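Local structure of competence/damage-inducible protein CinA (Agrobacterium tumefaciens, 2A9S) at residues V28-S33 with F102-T107; D67-G72 with L88-G93. The protein is of uncertain function but belongs to the CinA family named for competence and DNA damage induction, whose C-terminal-type domains act in some relatives as nicotinamide-nucleotide amidases. All blocks are in the same frame, centred on the assembly; numbering follows the deposited sequence.

Contact 1 (V28-S33 with F102-T107); sequences VSTAES and FAVAVT
Thr30 lies alongside Val104, both side chains pointing the same way, and its CG2 meets Val104 CG1 at 4.0 Å. With chi1 of 63° the Thr30 hydroxyl sits between the backbone N and the carbonyl carbon, from where OG1 makes a weak hydrogen bond to Glu32 OE2. The other face is lined with small groups: Ala31 CB rests against Ala105 CB. Between these two faces the strands run parallel and in step, Val28 beside Phe102 and Glu32 beside Val106. Five backbone hydrogen bonds join them, the shortest from Ala31 N to Val104 O at 2.9 Å; the last, Ser33 N to Val106 O, has its donor tilted 24° from the carbonyl plane. CA-H groups of Val28, Ala103, Thr30 and Ala105 add contacts to four of the five accepting carbonyls. Just past the end of strand 28-32, one water bridges Ser33 OG and Thr107 OG1, at 2.6 Å from each; Lys65 NZ and Ala81 O are further partners of these two hydroxyls. Buried Glu32 is held by Thr35 and by backbone N-H groups of Ile39 and Ala40. This is the parallel central pair of a mixed sheet, flanked by strand 53-59 and antiparallel 123-130, in an alpha/beta/alpha sandwich: helix 147-167 packs on the Val28 and Val104 side, helix 84-96 on the alanine side.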
loop_
_atom_site.group_PDB
_atom_site.type_symbol
_atom_site.label_atom_id
_atom_site.label_comp_id
_atom_site.label_asym_id
_atom_site.label_seq_id
_atom_site.Cartn_x
_atom_site.Cartn_y
_atom_site.Cartn_z
ATOM N N VAL A 28 -8.254 -10.187 4.568
ATOM C CA VAL A 28 -7.260 -9.466 5.347
ATOM C C VAL A 28 -7.226 -7.993 4.944
ATOM O O VAL A 28 -7.478 -7.653 3.772
ATOM C CB VAL A 28 -5.837 -10.091 5.168
ATOM C CG1 VAL A 28 -5.417 -10.099 3.704
ATOM C CG2 VAL A 28 -4.794 -9.366 6.057
ATOM N N SER A 29 -6.900 -7.144 5.897
ATOM C CA SER A 29 -6.576 -5.760 5.583
ATOM C C SER A 29 -5.249 -5.431 6.222
ATOM O O SER A 29 -4.847 -6.070 7.190
ATOM C CB SER A 29 -7.658 -4.798 6.057
ATOM O OG SER A 29 -7.794 -4.819 7.457
ATOM N N THR A 30 -4.564 -4.447 5.655
ATOM C CA THR A 30 -3.224 -4.135 6.127
ATOM C C THR A 30 -3.186 -2.671 6.460
ATOM O O THR A 30 -3.866 -1.865 5.805
ATOM C CB THR A 30 -2.160 -4.462 5.017
ATOM O OG1 THR A 30 -2.387 -3.639 3.876
ATOM C CG2 THR A 30 -2.310 -5.933 4.537
ATOM N N ALA A 31 -2.359 -2.319 7.441
ATOM C CA ALA A 31 -2.167 -0.936 7.822
ATOM C C ALA A 31 -0.665 -0.742 7.946
ATOM O O ALA A 31 -0.060 -1.360 8.816
ATOM C CB ALA A 31 -2.820 -0.660 9.156
ATOM N N GLU A 32 -0.069 0.118 7.126
ATOM C CA GLU A 32 1.378 0.095 6.996
ATOM C C GLU A 32 1.979 1.475 7.176
ATOM O O GLU A 32 1.586 2.432 6.515
ATOM C CB GLU A 32 1.785 -0.448 5.617
ATOM C CG GLU A 32 1.147 -1.811 5.304
ATOM C CD GLU A 32 1.642 -2.393 4.039
ATOM O OE1 GLU A 32 2.879 -2.394 3.852
ATOM O OE2 GLU A 32 0.780 -2.873 3.263
ATOM N N SER A 33 2.963 1.560 8.045
ATOM C CA SER A 33 3.708 2.780 8.153
ATOM C C SER A 33 5.051 2.503 7.411
ATOM O O SER A 33 5.176 2.777 6.171
ATOM C CB SER A 33 3.787 3.157 9.641
ATOM O OG SER A 33 4.305 4.468 9.867
ATOM N N PHE A 102 -9.285 -10.313 9.466
ATOM C CA PHE A 102 -8.023 -10.059 10.192
ATOM C C PHE A 102 -7.385 -8.777 9.672
ATOM O O PHE A 102 -7.505 -8.471 8.481
ATOM C CB PHE A 102 -6.997 -11.182 9.948
ATOM C CG PHE A 102 -7.504 -12.586 10.251
ATOM C CD1 PHE A 102 -8.020 -12.908 11.500
ATOM C CD2 PHE A 102 -7.438 -13.573 9.272
ATOM C CE1 PHE A 102 -8.495 -14.204 11.775
ATOM C CE2 PHE A 102 -7.904 -14.865 9.526
ATOM C CZ PHE A 102 -8.425 -15.189 10.780
ATOM N N ALA A 103 -6.698 -8.039 10.543
ATOM C CA ALA A 103 -5.878 -6.910 10.075
ATOM C C ALA A 103 -4.475 -7.081 10.637
ATOM O O ALA A 103 -4.285 -7.644 11.740
ATOM C CB ALA A 103 -6.462 -5.569 10.477
ATOM N N VAL A 104 -3.486 -6.672 9.859
ATOM C CA VAL A 104 -2.116 -6.613 10.367
ATOM C C VAL A 104 -1.646 -5.170 10.224
ATOM O O VAL A 104 -1.863 -4.546 9.171
ATOM C CB VAL A 104 -1.156 -7.609 9.625
ATOM C CG1 VAL A 104 -1.156 -7.375 8.089
ATOM C CG2 VAL A 104 0.285 -7.594 10.285
ATOM N N ALA A 105 -0.975 -4.671 11.269
ATOM C CA ALA A 105 -0.495 -3.293 11.330
ATOM C C ALA A 105 0.987 -3.274 11.697
ATOM O O ALA A 105 1.409 -4.045 12.558
ATOM C CB ALA A 105 -1.293 -2.509 12.387
ATOM N N VAL A 106 1.758 -2.410 11.051
ATOM C CA VAL A 106 3.197 -2.299 11.368
ATOM C C VAL A 106 3.587 -0.836 11.490
ATOM O O VAL A 106 3.130 0.015 10.683
ATOM C CB VAL A 106 4.118 -3.048 10.333
ATOM C CG1 VAL A 106 3.736 -4.530 10.237
ATOM C CG2 VAL A 106 4.096 -2.387 8.934
ATOM N N THR A 107 4.415 -0.530 12.503
ATOM C CA THR A 107 4.940 0.811 12.661
ATOM C C THR A 107 6.384 0.670 13.162
ATOM O O THR A 107 6.629 -0.041 14.161
ATOM C CB THR A 107 4.097 1.713 13.626
ATOM O OG1 THR A 107 4.726 3.000 13.723
ATOM C CG2 THR A 107 3.942 1.115 15.016
HETATM O O HOH W 1 6.097 4.053 11.740
#

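Contact 2 (D67-G72 with L88-G93); sequences DMLGVG and LQMAHG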
loop_
_atom_site.group_PDB
_atom_site.type_symbol
_atom_site.label_atom_id
_atom_site.label_comp_id
_atom_site.label_asym_id
_atom_site.label_seq_id
_atom_site.Cartn_x
_atom_site.Cartn_y
_atom_site.Cartn_z
ATOM N N ASP A 67 -6.535 10.061 10.778
ATOM C CA ASP A 67 -7.675 10.126 9.824
ATOM C C ASP A 67 -8.158 8.791 9.315
ATOM O O ASP A 67 -9.366 8.501 9.308
ATOM C CB ASP A 67 -7.318 10.930 8.553
ATOM C CG ASP A 67 -6.832 12.319 8.839
ATOM O OD1 ASP A 67 -7.066 12.821 9.965
ATOM O OD2 ASP A 67 -6.198 12.896 7.921
ATOM N N MET A 68 -7.214 7.989 8.821
ATOM C CA MET A 68 -7.557 6.736 8.208
ATOM C C MET A 68 -7.888 5.663 9.231
ATOM O O MET A 68 -8.753 4.843 8.981
ATOM C CB MET A 68 -6.426 6.233 7.261
ATOM C CG MET A 68 -6.033 7.155 6.073
ATOM S SD MET A 68 -4.830 6.327 5.000
ATOM C CE MET A 68 -5.894 5.559 3.808
ATOM N N LEU A 69 -7.187 5.638 10.369
ATOM C CA LEU A 69 -7.306 4.494 11.277
ATOM C C LEU A 69 -7.907 4.793 12.659
ATOM O O LEU A 69 -8.203 3.856 13.410
ATOM C CB LEU A 69 -5.955 3.798 11.437
ATOM C CG LEU A 69 -5.390 3.222 10.131
ATOM C CD1 LEU A 69 -3.976 2.696 10.420
ATOM C CD2 LEU A 69 -6.289 2.132 9.524
ATOM N N GLY A 70 -8.062 6.077 12.969
ATOM C CA GLY A 70 -8.569 6.505 14.280
ATOM C C GLY A 70 -7.593 6.325 15.432
ATOM O O GLY A 70 -8.019 6.183 16.592
ATOM N N VAL A 71 -6.290 6.321 15.141
ATOM C CA VAL A 71 -5.279 6.270 16.192
ATOM C C VAL A 71 -5.367 7.590 16.971
ATOM O O VAL A 71 -5.467 8.661 16.373
ATOM C CB VAL A 71 -3.858 6.088 15.627
ATOM C CG1 VAL A 71 -2.829 6.199 16.735
ATOM C CG2 VAL A 71 -3.724 4.725 14.910
ATOM N N GLY A 72 -5.346 7.505 18.303
ATOM C CA GLY A 72 -5.514 8.699 19.144
ATOM C C GLY A 72 -4.326 9.641 19.170
ATOM O O GLY A 72 -3.167 9.201 19.245
ATOM N N LEU A 88 -1.312 -1.500 18.045
ATOM C CA LEU A 88 -2.620 -2.020 18.433
ATOM C C LEU A 88 -3.767 -1.174 17.892
ATOM O O LEU A 88 -4.716 -1.739 17.359
ATOM C CB LEU A 88 -2.729 -2.151 19.953
ATOM C CG LEU A 88 -1.814 -3.182 20.608
ATOM C CD1 LEU A 88 -1.946 -3.044 22.132
ATOM C CD2 LEU A 88 -2.211 -4.571 20.154
ATOM N N GLN A 89 -3.690 0.149 17.998
ATOM C CA GLN A 89 -4.763 1.019 17.486
ATOM C C GLN A 89 -4.894 0.997 15.964
ATOM O O GLN A 89 -6.004 0.978 15.424
ATOM C CB GLN A 89 -4.614 2.450 17.988
ATOM C CG GLN A 89 -4.908 2.515 19.482
ATOM C CD GLN A 89 -5.004 3.918 19.999
ATOM O OE1 GLN A 89 -4.613 4.870 19.335
ATOM N NE2 GLN A 89 -5.508 4.052 21.223
ATOM N N MET A 90 -3.753 0.974 15.278
ATOM C CA MET A 90 -3.741 0.790 13.828
ATOM C C MET A 90 -4.457 -0.518 13.417
ATOM O O MET A 90 -5.274 -0.520 12.478
ATOM C CB MET A 90 -2.301 0.791 13.293
ATOM C CG MET A 90 -1.585 2.158 13.289
ATOM S SD MET A 90 0.189 2.109 12.804
ATOM C CE MET A 90 0.066 1.655 11.068
ATOM N N ALA A 91 -4.163 -1.608 14.111
ATOM C CA ALA A 91 -4.704 -2.920 13.758
ATOM C C ALA A 91 -6.234 -2.903 13.956
ATOM O O ALA A 91 -7.008 -3.359 13.101
ATOM C CB ALA A 91 -4.042 -4.028 14.623
ATOM N N HIS A 92 -6.649 -2.326 15.084
ATOM C CA HIS A 92 -8.057 -2.188 15.404
ATOM C C HIS A 92 -8.769 -1.323 14.357
ATOM O O HIS A 92 -9.841 -1.709 13.841
ATOM C CB HIS A 92 -8.212 -1.578 16.794
ATOM C CG HIS A 92 -9.638 -1.425 17.212
ATOM N ND1 HIS A 92 -10.307 -0.224 17.145
ATOM C CD2 HIS A 92 -10.534 -2.337 17.664
ATOM C CE1 HIS A 92 -11.550 -0.395 17.569
ATOM N NE2 HIS A 92 -11.716 -1.671 17.880
ATOM N N GLY A 93 -8.191 -0.157 14.052
ATOM C CA GLY A 93 -8.725 0.719 12.994
ATOM C C GLY A 93 -8.837 0.065 11.623
ATOM O O GLY A 93 -9.861 0.210 10.925
HETATM O O HOH W 2 -7.964 2.737 16.056
#
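Leu69 and Met90 cross at a slant, Leu69 CD1 lying 3.8 Å from both CB and CG of the methionine. Val71 comes to the same methionine at an angle too, its CG2 3.7 Å from Met90 CG, so one methyl from each residue touches this CG. Met90 also packs on Ala105 and Thr59, and Leu69 on Thr59, so the helix end and loop close over strands 53-59 and 102-108. The two branches of Val71 divide the work: chi1 of 174° sets CG1 anti to the backbone N and near Gln89 OE1, while CG2 turns to Met90 and to Gln89 CB. Gln89 crosses Val71 with its chain extended beyond CG, which carries the amide to the backbone of Gly72. There OE1 accepts a hydrogen bond from Gly72 N of 2.9 Å, nearly straight at 167°, with the donor tilted 27° from the amide plane. Gly72 is the N-cap of helix 73-79, and Thr75 OG1 makes a second, weak bond to the same OE1. Leu69 O meets Gly93 CA at 3.2 Å, a close CA-H...O contact made where glycine brings the two backbones together. A water donates to Leu69 O and Gln89 O, 2.9 and 2.7 Å away. The contact therefore combines an apolar centre with polar links: a glutamine amide grips the start of one helix, and a water joins two backbone carbonyls that cannot bond to each other directly.

The two contacts have centres about 10 Å apart and touch each other on one face of the sheet. Contact 1 joins two parallel central strands about 3 Å from the centre of the chain; contact 2 lies about 12 Å from it, where helix 84-96 meets the end of helix 62-69. Both segments of contact 2 fall between strands 28-32 and 102-108 in sequence, a short loop joining helix 84-96 to the latter. Ala103 and Ala105 pack on Ala91; small side chains probably let the helix lie close. Contact 1 lies in the sheet layer and contact 2 in the helical layer packed on it. At the start of segment 67-72, Asp67 forms salt bridges to Arg55 and Arg99 of the second subunit, so this helix also reaches the dimer interface.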